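Local coordinates for protein AA9 family lytic polysaccharide monooxygenase cel61B (Hypocrea jecorina, PDB 2VTC) that oxidatively cleaves glycosidic bonds in cellulose and related polysaccharides, using an active-site copper, a reducing agent and O2 or H2O2, at residues S168-P171 with G172-F176. Sequence-based numbering, arbitrary orientation.
Sequences SLRP and GNYVF
Tyr174 turns its ring back along the chain, and its hydroxyl reaches the loop that leads into the strand and donates a hydrogen bond to the carbonyl of Arg170, with Tyr174 OH 2.7 Å from Arg170 O; the donor is tilted 34° from the carbonyl plane. Leu169 meets the ring from the opposite direction: its CD2 sits over one face, 4.1 Å from the ring centroid and offset toward the rim in a CH-pi contact, while CD1 lies 3.6 Å from the Tyr174 OH. With CG anti to the backbone N (chi1 -174°), both methyls of Leu169 are brought up to the phenol end. This is a tyrosine corner, with the Leu-X-Pro-Gly-X-Tyr sequence familiar from Greek-key beta-sandwiches, here leading from the loop into strand 172-182. Arg170 crosses the tyrosine at about a right angle, its CG 3.6 Å from the Tyr174 OH. One water at the ring's edge donates to that OH at 2.8 Å and accepts from Arg170 NE, so the hydroxyl is gripped twice. A phenylalanine in place of Tyr174 would probably cost the Arg170 carbonyl the hydroxyl's bond and the water one of its partners. Val117 and Glu119 of strand 113-119 and Val203 of strand 193-204 also touch the tyrosine side chain.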
ATOM      1  N   SER A 168      -3.183 -10.307 -17.039  1.00 25.88           N
ATOM      2  CA  SER A 168      -3.415 -11.749 -16.961  1.00 26.17           C
ATOM      3  C   SER A 168      -4.172 -12.188 -15.708  1.00 25.29           C
ATOM      4  O   SER A 168      -4.535 -13.361 -15.575  1.00 25.81           O
ATOM      5  CB  SER A 168      -2.077 -12.478 -17.019  1.00 25.92           C
ATOM      6  OG  SER A 168      -1.236 -12.079 -15.948  1.00 28.58           O
ATOM      7  N   LEU A 169      -4.411 -11.261 -14.784  1.00 24.54           N
ATOM      8  CA  LEU A 169      -5.008 -11.639 -13.496  1.00 23.75           C
ATOM      9  C   LEU A 169      -6.469 -12.045 -13.661  1.00 22.89           C
ATOM     10  O   LEU A 169      -7.263 -11.273 -14.186  1.00 23.54           O
ATOM     11  CB  LEU A 169      -4.882 -10.499 -12.483  1.00 23.40           C
ATOM     12  CG  LEU A 169      -5.344 -10.841 -11.067  1.00 22.91           C
ATOM     13  CD1 LEU A 169      -4.559 -12.042 -10.432  1.00 21.64           C
ATOM     14  CD2 LEU A 169      -5.275  -9.576 -10.197  1.00 22.42           C
ATOM     15  N   ARG A 170      -6.802 -13.250 -13.199  1.00 22.50           N
ATOM     16  CA  ARG A 170      -8.134 -13.815 -13.372  1.00 22.44           C
ATOM     17  C   ARG A 170      -9.146 -13.068 -12.500  1.00 22.19           C
ATOM     18  O   ARG A 170      -8.770 -12.516 -11.452  1.00 21.57           O
ATOM     19  CB  ARG A 170      -8.127 -15.322 -13.063  1.00 22.61           C
ATOM     20  CG  ARG A 170      -8.025 -15.685 -11.594  1.00 22.67           C
ATOM     21  CD  ARG A 170      -8.057 -17.175 -11.380  1.00 23.21           C
ATOM     22  NE  ARG A 170      -7.830 -17.486  -9.969  1.00 25.26           N
ATOM     23  CZ  ARG A 170      -7.972 -18.691  -9.415  1.00 27.19           C
ATOM     24  NH1 ARG A 170      -8.347 -19.733 -10.149  1.00 27.17           N
ATOM     25  NH2 ARG A 170      -7.733 -18.853  -8.122  1.00 26.50           N
ATOM     26  N   PRO A 171     -10.419 -13.021 -12.925  1.00 21.68           N
ATOM     27  CA  PRO A 171     -11.456 -12.413 -12.077  1.00 21.80           C
ATOM     28  C   PRO A 171     -11.515 -12.981 -10.653  1.00 21.54           C
ATOM     29  O   PRO A 171     -11.238 -14.171 -10.422  1.00 22.31           O
ATOM     30  CB  PRO A 171     -12.762 -12.713 -12.841  1.00 22.59           C
ATOM     31  CG  PRO A 171     -12.340 -12.905 -14.231  1.00 21.52           C
ATOM     32  CD  PRO A 171     -10.982 -13.524 -14.201  1.00 22.06           C
ATOM     33  N   GLY A 172     -11.893 -12.133  -9.700  1.00 21.61           N
ATOM     34  CA  GLY A 172     -11.866 -12.506  -8.299  1.00 20.24           C
ATOM     35  C   GLY A 172     -12.036 -11.312  -7.389  1.00 19.93           C
ATOM     36  O   GLY A 172     -12.121 -10.166  -7.852  1.00 19.80           O
ATOM     37  N   ASN A 173     -12.135 -11.594  -6.101  1.00 18.67           N
ATOM     38  CA  ASN A 173     -12.201 -10.544  -5.095  1.00 18.45           C
ATOM     39  C   ASN A 173     -10.795 -10.359  -4.532  1.00 17.40           C
ATOM     40  O   ASN A 173     -10.206 -11.308  -4.014  1.00 17.64           O
ATOM     41  CB  ASN A 173     -13.161 -10.927  -3.976  1.00 18.55           C
ATOM     42  CG  ASN A 173     -14.611 -10.993  -4.435  1.00 21.40           C
ATOM     43  OD1 ASN A 173     -15.067 -10.195  -5.266  1.00 20.97           O
ATOM     44  ND2 ASN A 173     -15.350 -11.943  -3.872  1.00 23.29           N
ATOM     45  N   TYR A 174     -10.247  -9.148  -4.662  1.00 17.32           N
ATOM     46  CA  TYR A 174      -8.855  -8.906  -4.229  1.00 17.07           C
ATOM     47  C   TYR A 174      -8.747  -7.667  -3.338  1.00 16.95           C
ATOM     48  O   TYR A 174      -9.640  -6.792  -3.324  1.00 16.33           O
ATOM     49  CB  TYR A 174      -7.925  -8.695  -5.444  1.00 17.76           C
ATOM     50  CG  TYR A 174      -7.874  -9.856  -6.416  1.00 18.32           C
ATOM     51  CD1 TYR A 174      -6.956 -10.901  -6.238  1.00 18.41           C
ATOM     52  CD2 TYR A 174      -8.734  -9.908  -7.513  1.00 20.92           C
ATOM     53  CE1 TYR A 174      -6.892 -11.983  -7.122  1.00 19.53           C
ATOM     54  CE2 TYR A 174      -8.684 -10.990  -8.410  1.00 19.17           C
ATOM     55  CZ  TYR A 174      -7.765 -12.014  -8.206  1.00 19.25           C
ATOM     56  OH  TYR A 174      -7.689 -13.090  -9.063  1.00 19.83           O
ATOM     57  N   VAL A 175      -7.643  -7.637  -2.587  1.00 16.41           N
ATOM     58  CA  VAL A 175      -7.231  -6.471  -1.829  1.00 16.66           C
ATOM     59  C   VAL A 175      -5.905  -6.010  -2.419  1.00 15.97           C
ATOM     60  O   VAL A 175      -4.998  -6.824  -2.677  1.00 15.70           O
ATOM     61  CB  VAL A 175      -7.034  -6.811  -0.332  1.00 15.46           C
ATOM     62  CG1 VAL A 175      -6.740  -5.549   0.475  1.00 16.22           C
ATOM     63  CG2 VAL A 175      -8.320  -7.432   0.258  1.00 15.85           C
ATOM     64  N   PHE A 176      -5.787  -4.695  -2.597  1.00 15.73           N
ATOM     65  CA  PHE A 176      -4.524  -4.085  -3.052  1.00 15.71           C
ATOM     66  C   PHE A 176      -3.886  -3.331  -1.887  1.00 14.70           C
ATOM     67  O   PHE A 176      -4.564  -2.550  -1.213  1.00 16.17           O
ATOM     68  CB  PHE A 176      -4.778  -3.149  -4.229  1.00 16.32           C
ATOM     69  CG  PHE A 176      -5.088  -3.869  -5.487  1.00 16.74           C
ATOM     70  CD1 PHE A 176      -4.109  -4.092  -6.446  1.00 17.01           C
ATOM     71  CD2 PHE A 176      -6.357  -4.408  -5.679  1.00 17.04           C
ATOM     72  CE1 PHE A 176      -4.396  -4.790  -7.620  1.00 19.56           C
ATOM     73  CE2 PHE A 176      -6.657  -5.140  -6.838  1.00 17.78           C
ATOM     74  CZ  PHE A 176      -5.677  -5.327  -7.822  1.00 18.04           C
TER
HETATM   75  O   HOH W   1      -6.248 -15.384  -8.373  1.00 24.81           O